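Local coordinates for putative phosphatase (Clostridium difficile, PDB 3SD7), which probably hydrolyses phosphate esters as a phosphatase of the haloacid dehalogenase-like family, though its natural substrate is not established, at residues A[45-48]-A[49-53]; A[60-64]-A[65-69]; A[71-75]-A[76-80]; A[173-176]-A[177-180]; A[198-202]-A[203-207]. All coordinates share one frame; numbering follows the deposited sequence.

Contact 1 of 5, residues A[45-48]-A[49-53]; sequences EGIT and KSIQY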
loop_
_atom_site.group_PDB
_atom_site.type_symbol
_atom_site.label_atom_id
_atom_site.label_comp_id
_atom_site.label_asym_id
_atom_site.label_seq_id
_atom_site.Cartn_x
_atom_site.Cartn_y
_atom_site.Cartn_z
ATOM N N GLU A 45 12.305 3.060 -3.351
ATOM C CA GLU A 45 13.309 4.127 -3.563
ATOM C C GLU A 45 13.170 5.271 -2.548
ATOM O O GLU A 45 14.127 5.626 -1.836
ATOM C CB GLU A 45 13.213 4.656 -4.986
ATOM C CG GLU A 45 14.355 5.613 -5.352
ATOM C CD GLU A 45 14.133 6.400 -6.649
ATOM O OE1 GLU A 45 13.145 6.145 -7.377
ATOM O OE2 GLU A 45 14.960 7.302 -6.923
ATOM N N GLY A 46 11.975 5.870 -2.483
ATOM C CA GLY A 46 11.759 6.988 -1.588
ATOM C C GLY A 46 11.869 6.664 -0.121
ATOM O O GLY A 46 12.349 7.482 0.666
ATOM N N ILE A 47 11.389 5.489 0.284
ATOM C CA ILE A 47 11.492 5.126 1.690
ATOM C C ILE A 47 12.960 4.933 2.085
ATOM O O ILE A 47 13.438 5.482 3.101
ATOM C CB ILE A 47 10.659 3.873 2.027
ATOM C CG1 ILE A 47 9.168 4.188 1.835
ATOM C CG2 ILE A 47 10.958 3.418 3.483
ATOM C CD1 ILE A 47 8.277 2.973 2.116
ATOM N N THR A 48 13.691 4.170 1.289
ATOM C CA THR A 48 15.090 3.900 1.628
ATOM C C THR A 48 15.939 5.185 1.555
ATOM O O THR A 48 16.820 5.420 2.401
ATOM C CB THR A 48 15.686 2.771 0.763
ATOM O OG1 THR A 48 15.556 3.108 -0.615
ATOM C CG2 THR A 48 14.953 1.439 1.030
ATOM N N LYS A 49 15.670 6.036 0.579
ATOM C CA LYS A 49 16.440 7.284 0.471
ATOM C C LYS A 49 16.137 8.248 1.622
ATOM O O LYS A 49 17.037 8.987 2.071
ATOM C CB LYS A 49 16.246 7.943 -0.878
ATOM C CG LYS A 49 16.942 7.210 -1.981
ATOM C CD LYS A 49 16.804 7.917 -3.295
ATOM C CE LYS A 49 17.661 7.246 -4.355
ATOM N NZ LYS A 49 17.582 7.950 -5.649
ATOM N N SER A 50 14.896 8.231 2.102
ATOM C CA SER A 50 14.495 9.063 3.236
ATOM C C SER A 50 15.204 8.594 4.492
ATOM O O SER A 50 15.708 9.412 5.257
ATOM C CB SER A 50 12.983 9.050 3.441
ATOM O OG SER A 50 12.300 9.569 2.314
ATOM N N ILE A 51 15.248 7.273 4.711
ATOM C CA ILE A 51 15.980 6.726 5.851
ATOM C C ILE A 51 17.469 7.054 5.744
ATOM O O ILE A 51 18.093 7.477 6.724
ATOM C CB ILE A 51 15.777 5.186 5.992
ATOM C CG1 ILE A 51 14.309 4.889 6.263
ATOM C CG2 ILE A 51 16.652 4.641 7.120
ATOM C CD1 ILE A 51 13.943 3.394 6.317
ATOM N N GLN A 52 18.044 6.858 4.559
ATOM C CA GLN A 52 19.457 7.139 4.318
ATOM C C GLN A 52 19.794 8.592 4.658
ATOM O O GLN A 52 20.809 8.884 5.314
ATOM C CB GLN A 52 19.811 6.862 2.852
ATOM C CG GLN A 52 21.316 6.943 2.516
ATOM C CD GLN A 52 21.587 6.746 1.034
ATOM O OE1 GLN A 52 21.012 7.432 0.196
ATOM N NE2 GLN A 52 22.465 5.815 0.710
ATOM N N TYR A 53 18.941 9.499 4.196
ATOM C CA TYR A 53 19.107 10.922 4.459
ATOM C C TYR A 53 19.075 11.213 5.960
ATOM O O TYR A 53 19.874 12.025 6.462
ATOM C CB TYR A 53 18.006 11.714 3.735
ATOM C CG TYR A 53 17.979 13.190 4.056
ATOM C CD1 TYR A 53 18.856 14.074 3.433
ATOM C CD2 TYR A 53 17.057 13.710 4.967
ATOM C CE1 TYR A 53 18.827 15.430 3.714
ATOM C CE2 TYR A 53 17.018 15.077 5.252
ATOM C CZ TYR A 53 17.906 15.924 4.624
ATOM O OH TYR A 53 17.879 17.274 4.900
#

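Contact 2 of 5, residues A[60-64]-A[65-69]; sequences IKEDL and ENLDQ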
loop_
_atom_site.group_PDB
_atom_site.type_symbol
_atom_site.label_atom_id
_atom_site.label_comp_id
_atom_site.label_asym_id
_atom_site.label_seq_id
_atom_site.Cartn_x
_atom_site.Cartn_y
_atom_site.Cartn_z
ATOM N N ILE A 60 25.753 8.681 9.896
ATOM C CA ILE A 60 25.733 7.233 9.630
ATOM C C ILE A 60 25.602 7.008 8.118
ATOM O O ILE A 60 24.645 7.471 7.499
ATOM C CB ILE A 60 24.584 6.520 10.393
ATOM C CG1 ILE A 60 24.747 6.713 11.909
ATOM C CG2 ILE A 60 24.531 5.017 10.035
ATOM C CD1 ILE A 60 23.624 6.104 12.737
ATOM N N LYS A 61 26.580 6.311 7.539
ATOM C CA LYS A 61 26.614 6.029 6.101
ATOM C C LYS A 61 26.049 4.638 5.866
ATOM O O LYS A 61 26.481 3.690 6.519
ATOM C CB LYS A 61 28.064 6.022 5.583
ATOM C CG LYS A 61 28.989 7.135 6.073
ATOM C CD LYS A 61 30.449 6.793 5.688
ATOM C CE LYS A 61 31.489 7.731 6.303
ATOM N NZ LYS A 61 31.399 9.120 5.792
ATOM N N GLU A 62 25.097 4.508 4.941
ATOM C CA GLU A 62 24.506 3.203 4.599
ATOM C C GLU A 62 24.160 3.091 3.119
ATOM O O GLU A 62 23.775 4.081 2.485
ATOM C CB GLU A 62 23.207 2.961 5.390
ATOM C CG GLU A 62 23.350 2.446 6.818
ATOM C CD GLU A 62 23.653 0.942 6.898
ATOM O OE1 GLU A 62 23.229 0.314 7.898
ATOM O OE2 GLU A 62 24.282 0.384 5.961
ATOM N N ASP A 63 24.301 1.888 2.570
ATOM C CA ASP A 63 23.915 1.617 1.189
ATOM C C ASP A 63 22.403 1.400 1.205
ATOM O O ASP A 63 21.876 0.851 2.173
ATOM C CB ASP A 63 24.629 0.367 0.673
ATOM C CG ASP A 63 24.168 -0.053 -0.720
ATOM O OD1 ASP A 63 23.069 0.348 -1.157
ATOM O OD2 ASP A 63 24.906 -0.824 -1.373
ATOM N N LEU A 64 21.715 1.828 0.150
ATOM C CA LEU A 64 20.244 1.685 0.073
ATOM C C LEU A 64 19.779 0.229 0.145
ATOM O O LEU A 64 18.715 -0.047 0.690
ATOM C CB LEU A 64 19.681 2.331 -1.196
ATOM C CG LEU A 64 19.762 3.848 -1.324
ATOM C CD1 LEU A 64 19.175 4.277 -2.658
ATOM C CD2 LEU A 64 19.025 4.526 -0.182
ATOM N N GLU A 65 20.576 -0.696 -0.399
ATOM C CA GLU A 65 20.236 -2.130 -0.361
ATOM C C GLU A 65 20.047 -2.641 1.078
ATOM O O GLU A 65 19.193 -3.490 1.324
ATOM C CB GLU A 65 21.291 -2.975 -1.102
ATOM C CG GLU A 65 22.655 -3.051 -0.423
ATOM C CD GLU A 65 23.721 -3.783 -1.259
ATOM O OE1 GLU A 65 23.391 -4.289 -2.355
ATOM O OE2 GLU A 65 24.888 -3.854 -0.812
ATOM N N ASN A 66 20.822 -2.090 2.009
ATOM C CA ASN A 66 20.772 -2.490 3.416
ATOM C C ASN A 66 19.617 -1.838 4.199
ATOM O O ASN A 66 19.415 -2.124 5.384
ATOM C CB ASN A 66 22.118 -2.182 4.091
ATOM C CG ASN A 66 23.288 -2.923 3.442
ATOM O OD1 ASN A 66 24.412 -2.420 3.411
ATOM N ND2 ASN A 66 23.020 -4.109 2.905
ATOM N N LEU A 67 18.880 -0.945 3.540
ATOM C CA LEU A 67 17.727 -0.269 4.163
ATOM C C LEU A 67 16.400 -0.842 3.688
ATOM O O LEU A 67 15.343 -0.482 4.206
ATOM C CB LEU A 67 17.780 1.231 3.862
ATOM C CG LEU A 67 19.089 1.912 4.278
ATOM C CD1 LEU A 67 19.064 3.385 3.866
ATOM C CD2 LEU A 67 19.336 1.776 5.778
ATOM N N ASP A 68 16.448 -1.739 2.707
ATOM C CA ASP A 68 15.235 -2.362 2.194
ATOM C C ASP A 68 14.426 -3.045 3.305
ATOM O O ASP A 68 13.201 -3.055 3.275
ATOM C CB ASP A 68 15.565 -3.402 1.124
ATOM C CG ASP A 68 16.082 -2.787 -0.196
ATOM O OD1 ASP A 68 15.997 -1.561 -0.401
ATOM O OD2 ASP A 68 16.554 -3.571 -1.045
ATOM N N GLN A 69 15.129 -3.620 4.273
ATOM C CA GLN A 69 14.483 -4.319 5.388
ATOM C C GLN A 69 13.685 -3.409 6.314
ATOM O O GLN A 69 12.968 -3.893 7.194
ATOM C CB GLN A 69 15.515 -5.093 6.208
ATOM C CG GLN A 69 16.526 -4.248 6.912
ATOM C CD GLN A 69 17.589 -5.067 7.611
ATOM O OE1 GLN A 69 17.373 -6.231 7.952
ATOM N NE2 GLN A 69 18.746 -4.458 7.835
#

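Contact 3 of 5, residues A[71-75]-A[76-80]; sequences IGPPL and HDTFK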
loop_
_atom_site.group_PDB
_atom_site.type_symbol
_atom_site.label_atom_id
_atom_site.label_comp_id
_atom_site.label_asym_id
_atom_site.label_seq_id
_atom_site.Cartn_x
_atom_site.Cartn_y
_atom_site.Cartn_z
ATOM N N ILE A 71 11.466 -1.200 5.127
ATOM C CA ILE A 71 10.202 -0.961 4.453
ATOM C C ILE A 71 9.181 -1.876 5.122
ATOM O O ILE A 71 9.241 -3.116 4.989
ATOM C CB ILE A 71 10.270 -1.273 2.971
ATOM C CG1 ILE A 71 11.319 -0.401 2.275
ATOM C CG2 ILE A 71 8.925 -1.022 2.316
ATOM C CD1 ILE A 71 11.646 -0.893 0.871
ATOM N N GLY A 72 8.253 -1.288 5.864
ATOM C CA GLY A 72 7.257 -2.087 6.580
ATOM C C GLY A 72 7.113 -1.725 8.038
ATOM O O GLY A 72 6.043 -1.263 8.458
ATOM N N PRO A 73 8.182 -1.901 8.829
ATOM C CA PRO A 73 8.031 -1.605 10.250
ATOM C C PRO A 73 8.000 -0.103 10.562
ATOM O O PRO A 73 8.500 0.714 9.774
ATOM C CB PRO A 73 9.275 -2.232 10.881
ATOM C CG PRO A 73 10.284 -2.275 9.779
ATOM C CD PRO A 73 9.548 -2.349 8.488
ATOM N N PRO A 74 7.424 0.253 11.710
ATOM C CA PRO A 74 7.413 1.666 12.078
ATOM C C PRO A 74 8.825 2.229 12.158
ATOM O O PRO A 74 9.748 1.533 12.590
ATOM C CB PRO A 74 6.793 1.659 13.480
ATOM C CG PRO A 74 6.100 0.353 13.607
ATOM C CD PRO A 74 6.843 -0.604 12.756
ATOM N N LEU A 75 9.002 3.484 11.763
ATOM C CA LEU A 75 10.315 4.119 11.869
ATOM C C LEU A 75 10.911 4.028 13.292
ATOM O O LEU A 75 12.136 3.901 13.439
ATOM C CB LEU A 75 10.258 5.575 11.406
ATOM C CG LEU A 75 9.955 5.791 9.923
ATOM C CD1 LEU A 75 9.745 7.275 9.647
ATOM C CD2 LEU A 75 11.067 5.212 9.029
ATOM N N HIS A 76 10.054 4.074 14.316
ATOM C CA HIS A 76 10.505 3.975 15.707
ATOM C C HIS A 76 11.295 2.691 15.921
ATOM O O HIS A 76 12.372 2.718 16.503
ATOM C CB HIS A 76 9.320 4.028 16.689
ATOM C CG HIS A 76 9.723 3.944 18.134
ATOM N ND1 HIS A 76 9.791 2.750 18.822
ATOM C CD2 HIS A 76 10.081 4.907 19.018
ATOM C CE1 HIS A 76 10.173 2.982 20.066
ATOM N NE2 HIS A 76 10.356 4.282 20.211
ATOM N N ASP A 77 10.764 1.574 15.428
ATOM C CA ASP A 77 11.435 0.273 15.575
ATOM C C ASP A 77 12.802 0.313 14.893
ATOM O O ASP A 77 13.799 -0.141 15.452
ATOM C CB ASP A 77 10.600 -0.867 14.976
ATOM C CG ASP A 77 9.408 -1.243 15.835
ATOM O OD1 ASP A 77 9.284 -0.704 16.964
ATOM O OD2 ASP A 77 8.610 -2.100 15.386
ATOM N N THR A 78 12.844 0.871 13.689
ATOM C CA THR A 78 14.090 0.950 12.949
ATOM C C THR A 78 15.136 1.762 13.698
ATOM O O THR A 78 16.225 1.265 13.970
ATOM C CB THR A 78 13.873 1.529 11.557
ATOM O OG1 THR A 78 13.024 0.645 10.817
ATOM C CG2 THR A 78 15.205 1.681 10.815
ATOM N N PHE A 79 14.808 3.003 14.049
ATOM C CA PHE A 79 15.779 3.838 14.754
ATOM C C PHE A 79 16.064 3.381 16.183
ATOM O O PHE A 79 17.208 3.437 16.629
ATOM C CB PHE A 79 15.353 5.303 14.721
ATOM C CG PHE A 79 15.288 5.868 13.341
ATOM C CD1 PHE A 79 16.429 5.907 12.541
ATOM C CD2 PHE A 79 14.109 6.382 12.842
ATOM C CE1 PHE A 79 16.381 6.428 11.252
ATOM C CE2 PHE A 79 14.059 6.908 11.558
ATOM C CZ PHE A 79 15.202 6.932 10.767
ATOM N N LYS A 80 15.043 2.889 16.880
ATOM C CA LYS A 80 15.198 2.476 18.281
ATOM C C LYS A 80 15.747 1.040 18.414
ATOM O O LYS A 80 16.732 0.824 19.117
ATOM C CB LYS A 80 13.855 2.662 19.020
ATOM C CG LYS A 80 13.879 2.642 20.538
ATOM C CD LYS A 80 13.947 1.238 21.118
ATOM C CE LYS A 80 13.779 1.267 22.629
ATOM N NZ LYS A 80 13.844 -0.104 23.205
HETATM O O HOH W 1 11.060 1.516 9.291
#

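Contact 4 of 5, residues A[173-176]-A[177-180]; sequences QYVL and DLCN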
loop_
_atom_site.group_PDB
_atom_site.type_symbol
_atom_site.label_atom_id
_atom_site.label_comp_id
_atom_site.label_asym_id
_atom_site.label_seq_id
_atom_site.Cartn_x
_atom_site.Cartn_y
_atom_site.Cartn_z
ATOM N N GLN A 173 -14.193 -0.281 5.038
ATOM C CA GLN A 173 -15.576 0.050 5.321
ATOM C C GLN A 173 -15.912 1.473 4.869
ATOM O O GLN A 173 -16.976 1.710 4.305
ATOM C CB GLN A 173 -15.878 -0.077 6.805
ATOM C CG GLN A 173 -17.351 0.119 7.127
ATOM C CD GLN A 173 -18.225 -0.978 6.529
ATOM O OE1 GLN A 173 -19.086 -0.726 5.689
ATOM N NE2 GLN A 173 -17.960 -2.199 6.919
ATOM N N TYR A 174 -15.014 2.412 5.141
ATOM C CA TYR A 174 -15.237 3.810 4.758
ATOM C C TYR A 174 -15.488 3.948 3.258
ATOM O O TYR A 174 -16.424 4.596 2.832
ATOM C CB TYR A 174 -14.039 4.706 5.187
ATOM C CG TYR A 174 -14.140 6.132 4.658
ATOM C CD1 TYR A 174 -15.007 7.056 5.236
ATOM C CD2 TYR A 174 -13.394 6.541 3.575
ATOM C CE1 TYR A 174 -15.110 8.358 4.729
ATOM C CE2 TYR A 174 -13.497 7.833 3.069
ATOM C CZ TYR A 174 -14.339 8.721 3.635
ATOM O OH TYR A 174 -14.412 10.005 3.108
ATOM N N VAL A 175 -14.665 3.284 2.450
ATOM C CA VAL A 175 -14.754 3.443 1.027
ATOM C C VAL A 175 -15.984 2.723 0.450
ATOM O O VAL A 175 -16.629 3.233 -0.459
ATOM C CB VAL A 175 -13.345 3.127 0.406
ATOM C CG1 VAL A 175 -13.225 1.658 0.053
ATOM C CG2 VAL A 175 -13.066 4.024 -0.725
ATOM N N LEU A 176 -16.362 1.569 1.015
ATOM C CA LEU A 176 -17.612 0.915 0.618
ATOM C C LEU A 176 -18.838 1.747 0.998
ATOM O O LEU A 176 -19.845 1.777 0.266
ATOM C CB LEU A 176 -17.751 -0.470 1.260
ATOM C CG LEU A 176 -16.817 -1.539 0.734
ATOM C CD1 LEU A 176 -17.164 -2.830 1.481
ATOM C CD2 LEU A 176 -16.958 -1.706 -0.786
ATOM N N ASP A 177 -18.783 2.408 2.154
ATOM C CA ASP A 177 -19.903 3.220 2.565
ATOM C C ASP A 177 -20.108 4.364 1.559
ATOM O O ASP A 177 -21.232 4.751 1.321
ATOM C CB ASP A 177 -19.733 3.741 3.982
ATOM C CG ASP A 177 -19.886 2.637 5.050
ATOM O OD1 ASP A 177 -20.376 1.534 4.729
ATOM O OD2 ASP A 177 -19.529 2.893 6.212
ATOM N N LEU A 178 -19.036 4.874 0.962
ATOM C CA LEU A 178 -19.155 5.959 -0.030
ATOM C C LEU A 178 -19.866 5.484 -1.295
ATOM O O LEU A 178 -20.468 6.287 -1.996
ATOM C CB LEU A 178 -17.789 6.503 -0.449
ATOM C CG LEU A 178 -16.953 7.209 0.608
ATOM C CD1 LEU A 178 -15.571 7.536 0.034
ATOM C CD2 LEU A 178 -17.694 8.460 1.167
ATOM N N CYS A 179 -19.778 4.186 -1.574
ATOM C CA CYS A 179 -20.375 3.595 -2.759
ATOM C C CYS A 179 -21.776 3.128 -2.517
ATOM O O CYS A 179 -22.434 2.708 -3.476
ATOM C CB CYS A 179 -19.546 2.424 -3.247
ATOM S SG CYS A 179 -17.914 2.961 -3.888
ATOM N N ASN A 180 -22.221 3.212 -1.263
ATOM C CA ASN A 180 -23.544 2.791 -0.858
ATOM C C ASN A 180 -23.755 1.368 -1.321
ATOM O O ASN A 180 -24.701 1.086 -2.027
ATOM C CB ASN A 180 -24.600 3.707 -1.468
ATOM C CG ASN A 180 -24.453 5.155 -1.010
ATOM O OD1 ASN A 180 -24.278 5.433 0.180
ATOM N ND2 ASN A 180 -24.539 6.083 -1.958
#

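Contact 5 of 5, residues A[198-202]-A[203-207]; sequences IGAKK and IGIDS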
loop_
_atom_site.group_PDB
_atom_site.type_symbol
_atom_site.label_atom_id
_atom_site.label_comp_id
_atom_site.label_asym_id
_atom_site.label_seq_id
_atom_site.Cartn_x
_atom_site.Cartn_y
_atom_site.Cartn_z
ATOM N N ILE A 198 -6.821 -9.732 6.315
ATOM C CA ILE A 198 -7.502 -9.667 7.631
ATOM C C ILE A 198 -8.615 -8.591 7.572
ATOM O O ILE A 198 -9.743 -8.804 8.058
ATOM C CB ILE A 198 -6.492 -9.320 8.752
ATOM C CG1 ILE A 198 -5.520 -10.483 8.963
ATOM C CG2 ILE A 198 -7.208 -8.981 10.049
ATOM C CD1 ILE A 198 -4.243 -10.079 9.688
ATOM N N GLY A 199 -8.303 -7.457 6.941
ATOM C CA GLY A 199 -9.267 -6.370 6.774
ATOM C C GLY A 199 -10.472 -6.840 5.976
ATOM O O GLY A 199 -11.621 -6.662 6.396
ATOM N N ALA A 200 -10.206 -7.503 4.859
ATOM C CA ALA A 200 -11.266 -8.031 3.997
ATOM C C ALA A 200 -12.171 -9.009 4.748
ATOM O O ALA A 200 -13.411 -8.962 4.642
ATOM C CB ALA A 200 -10.660 -8.719 2.815
ATOM N N LYS A 201 -11.551 -9.898 5.514
ATOM C CA LYS A 201 -12.314 -10.882 6.264
ATOM C C LYS A 201 -13.182 -10.253 7.355
ATOM O O LYS A 201 -14.317 -10.702 7.584
ATOM C CB LYS A 201 -11.397 -11.991 6.798
ATOM C CG LYS A 201 -10.886 -12.855 5.678
ATOM C CD LYS A 201 -10.083 -14.041 6.157
ATOM C CE LYS A 201 -9.708 -14.892 4.967
ATOM N NZ LYS A 201 -9.406 -16.279 5.337
ATOM N N LYS A 202 -12.691 -9.194 7.987
ATOM C CA LYS A 202 -13.478 -8.508 9.009
ATOM C C LYS A 202 -14.737 -7.855 8.420
ATOM O O LYS A 202 -15.776 -7.774 9.074
ATOM C CB LYS A 202 -12.645 -7.463 9.758
ATOM C CG LYS A 202 -11.668 -8.029 10.756
ATOM C CD LYS A 202 -10.824 -6.928 11.378
ATOM C CE LYS A 202 -9.810 -7.483 12.369
ATOM N NZ LYS A 202 -8.807 -6.437 12.751
ATOM N N ILE A 203 -14.635 -7.418 7.172
ATOM C CA ILE A 203 -15.711 -6.757 6.470
ATOM C C ILE A 203 -16.631 -7.759 5.773
ATOM O O ILE A 203 -17.790 -7.449 5.496
ATOM C CB ILE A 203 -15.126 -5.744 5.453
ATOM C CG1 ILE A 203 -14.296 -4.693 6.196
ATOM C CG2 ILE A 203 -16.235 -5.084 4.631
ATOM C CD1 ILE A 203 -15.075 -3.919 7.258
ATOM N N GLY A 204 -16.131 -8.962 5.511
ATOM C CA GLY A 204 -16.923 -10.001 4.868
ATOM C C GLY A 204 -16.870 -9.961 3.353
ATOM O O GLY A 204 -17.864 -10.235 2.682
ATOM N N ILE A 205 -15.722 -9.590 2.809
ATOM C CA ILE A 205 -15.520 -9.579 1.375
ATOM C C ILE A 205 -14.363 -10.506 0.987
ATOM O O ILE A 205 -13.488 -10.841 1.821
ATOM C CB ILE A 205 -15.275 -8.140 0.824
ATOM C CG1 ILE A 205 -14.037 -7.500 1.436
ATOM C CG2 ILE A 205 -16.504 -7.232 1.127
ATOM C CD1 ILE A 205 -13.717 -6.133 0.848
ATOM N N ASP A 206 -14.372 -10.917 -0.279
ATOM C CA ASP A 206 -13.338 -11.745 -0.853
ATOM C C ASP A 206 -12.022 -10.965 -0.975
ATOM O O ASP A 206 -11.984 -9.726 -0.819
ATOM C CB ASP A 206 -13.776 -12.288 -2.226
ATOM C CG ASP A 206 -14.825 -13.407 -2.120
ATOM O OD1 ASP A 206 -15.127 -13.858 -0.995
ATOM O OD2 ASP A 206 -15.343 -13.853 -3.177
ATOM N N SER A 207 -10.944 -11.705 -1.231
ATOM C CA SER A 207 -9.626 -11.141 -1.338
ATOM C C SER A 207 -8.698 -11.847 -2.303
ATOM O O SER A 207 -8.766 -13.063 -2.506
ATOM C CB SER A 207 -8.941 -11.126 0.044
ATOM O OG SER A 207 -8.928 -12.425 0.622
#

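Contact 1 of 5, residues A[45-48]-A[49-53]
Residues 45-48 and 49-53 form successive turns of helix 44-57, joined by i to i+4 backbone bonds. Lys49 N meets Glu45 O at 2.9 Å. Ser50 N, Ile51 N and Gln52 N repeat the step to Gly46 O, Ile47 O and Thr48 O.

On the outer side a salt bridge runs along the helix. Lys49 NZ reaches Glu45 OE2 at 3.0 Å and meets the anti lone pair of that oxygen, on the side away from OE1. Glu45 has CG anti to its backbone N (chi1 -171°), which sends the extended chain along to the lysine. The methylenes also pass close, with Glu45 CG 3.8 Å from Lys49 CE.

On another side Ser50 folds its hydroxyl back to the preceding turn. Ser50 OG lies beside its own backbone N (chi1 -61°) and donates to Gly46 O at 2.7 Å. The OG and the N of Ser50 approach this oxygen from opposite faces of the carbonyl plane. Ile47 and Ile51 lie side by side and point the same way, with Ile47 CG2 4.1 Å from Ile51 CD1. Tyr97, Tyr100 and Phe101 of helix 87-105 pack on Ser50.

Two bonds therefore grip the Gly46 oxygen, and the buried serine hydroxyl is satisfied within its own helix. The ion pair ties together two side chains of adjacent turns.

Contact 2 of 5, residues A[60-64]-A[65-69]
An Asx turn at Asp63, in the modelled conformer, opens a tight winding of the loop between helices 44-57 and 75-82. The Asp63 carboxylate accepts from the backbone two residues on: Glu65 N to Asp63 OD1 is 2.8 Å, with an N-H...O angle of 162°. The donor comes from above the carboxylate plane. The backbone oxygen Asp63 O accepts from Asn66 N at 3.1 Å. One step on, Leu67 N bonds to Leu64 O at 3.0 Å. These i to i+3 backbone bonds wind the chain tightly.

Two acidic side chains lie close here in the modelled conformer. Glu65 CG sits between its own backbone N and carbonyl carbon (chi1 69°), which brings its carboxylate near that of Asp63. How close the two come is doubtful, because Asp63 has a second conformer.

The apolar side is made by Leu64 CD2 and Leu67 CD1, 4.2 Å apart. Leu67 CD2 also meets Glu62 CB at 4.1 Å. Glu62 OE1 is hydrogen-bonded to Tyr83 OH. Both leucines pack on Gln52 of helix 44-57, and Leu64 also touches Lys49. The turn thus lies against one flank of that helix, with Asp68 beside Thr48.

Contact 3 of 5, residues A[71-75]-A[76-80]
Leu75 begins helix 75-82 and meets Phe79 one turn further on. Leu75 CB is 4.0 Å from Phe79 CE2. The Phe79 ring bends back over the first turn because its CG lies beside the backbone N (chi1 -62°). This brings Phe79 CD2 within 3.2 Å of Leu75 O, which approaches the ring obliquely. Leu75 O also accepts from Phe79 N at 2.9 Å. That bond is almost straight, with an N-H...O angle of 175°, and lies nearly along the C=O axis. The Leu75 side chain packs on Val94 and Tyr97 of helix 87-105, while Phe79 touches Ala93 of the same helix.

Pro74 holds the N-cap position of helix 75-82. As a proline it has no backbone N-H to give, but its carbonyl oxygen accepts from the first turn. Pro74 O receives weak bonds from Asp77 N and Thr78 N. Pro74 CD lies 3.5 Å from Asp77 OD2, and the two side chains cross obliquely.

Asp77 keeps its carboxylate beside the first turn, where Glu81 is a nearby like charge. Next to it Thr78 is tied to the incoming loop through water. One water molecule donates to Pro73 O at 2.7 Å and accepts from Thr78 OG1 at 2.6 Å. Pro73 CG also comes to 4.1 Å from Thr78 OG1.

Contact 4 of 5, residues A[173-176]-A[177-180]
Tyr174 and Leu178 meet one turn apart on helix 168-179. The tyrosine has CG anti to its backbone N (chi1 173°), which carries the ring along the helix toward the leucine. Leu178 CG lies over one ring face, offset toward the rim. The closest touch is from a methyl: Leu178 CD1 is 3.7 Å from Tyr174 CE2. Leu178 CD2 is 4.1 Å from Tyr174 OH. Leu178 CD1 also reaches Val175 CG2 at 4.4 Å, so this methyl touches both residues.

Asp177 holds its CG beside its own backbone N (chi1 -71°). The side chain therefore folds back beside Gln173 in the preceding turn. The Gln173 chain bends in the middle, so that its end lies near Asp177.

These residues lie in the last turns of the helix, which closes in a Schellman motif at Asn180, where phi turns positive. Further back the helical bonds are regular: Asp177 N to Gln173 O is 2.9 Å and Leu178 N to Tyr174 O is 3.2 Å. Near the end Cys179 N has only weak bonds, to Val175 O and Leu176 O. Cys179 SG lies 3.7 Å from Val175 O. Val175 and Cys179 both pack on Leu130 of strand 128-133, and Leu176 on Ile31 and Leu33 of strand 31-34.

Contact 5 of 5, residues A[198-202]-A[203-207]
Ala200 lays its methyl against Ile205, with Ala200 CB 3.8 Å from Ile205 CG1. The pair closes the corner between helix 194-203 and strand 206-210 in a beta-alpha-beta unit that starts with strand 187-191. The helix ends in a Schellman motif. Ile205 N reaches back to Ala200 O at 3.0 Å in a nearly straight bond (174°), and Gly204 N makes a weak bond to Lys201 O. Gly204 is the C-prime residue, with positive phi (88°), which glycine adopts readily. In the last helical turn Ile203 N bonds to Gly199 O at 3.2 Å, and Ile203 CG1 lies 3.3 Å from Gly199 O.

Ile205 CG1 lies between its own backbone N and carbonyl carbon (chi1 61°). This brings Ile205 CG1 to 3.6 Å from Ala200 O. Ile205 also packs on Val187 and Met189 of the neighbouring strand and on Ile172 of helix 168-179. The Ile203 side chain touches Ile172 of the same helix.

Asp206 points away and has its own partners, a salt bridge to Lys27 and a hydrogen bond to Tyr29. The next residue, Ser207, turns back toward the helix, and Ser207 CB approaches Ala200 CB at 4.1 Å.

The five contacts follow one another along the chain in two groups. Contacts 1, 2 and 3 cluster round helix 44-57: the centre of contact 1 is about 8 Å from that of contact 2 and 13 Å from that of contact 3. Contact 4 lies in helix 168-179, packed on the parallel six-stranded sheet, and contact 5 leads from helix 194-203 into strand 206-210 of it. Their centres are about 14 Å apart. Contacts 1 and 4 are about 34 Å apart, centre to centre. This matches a helical cap beside a Rossmann-like core, as in related hydrolases. The Ile47 side chain of contact 1 lies about 10 Å from the sodium ion held by Asp37 and Asp192.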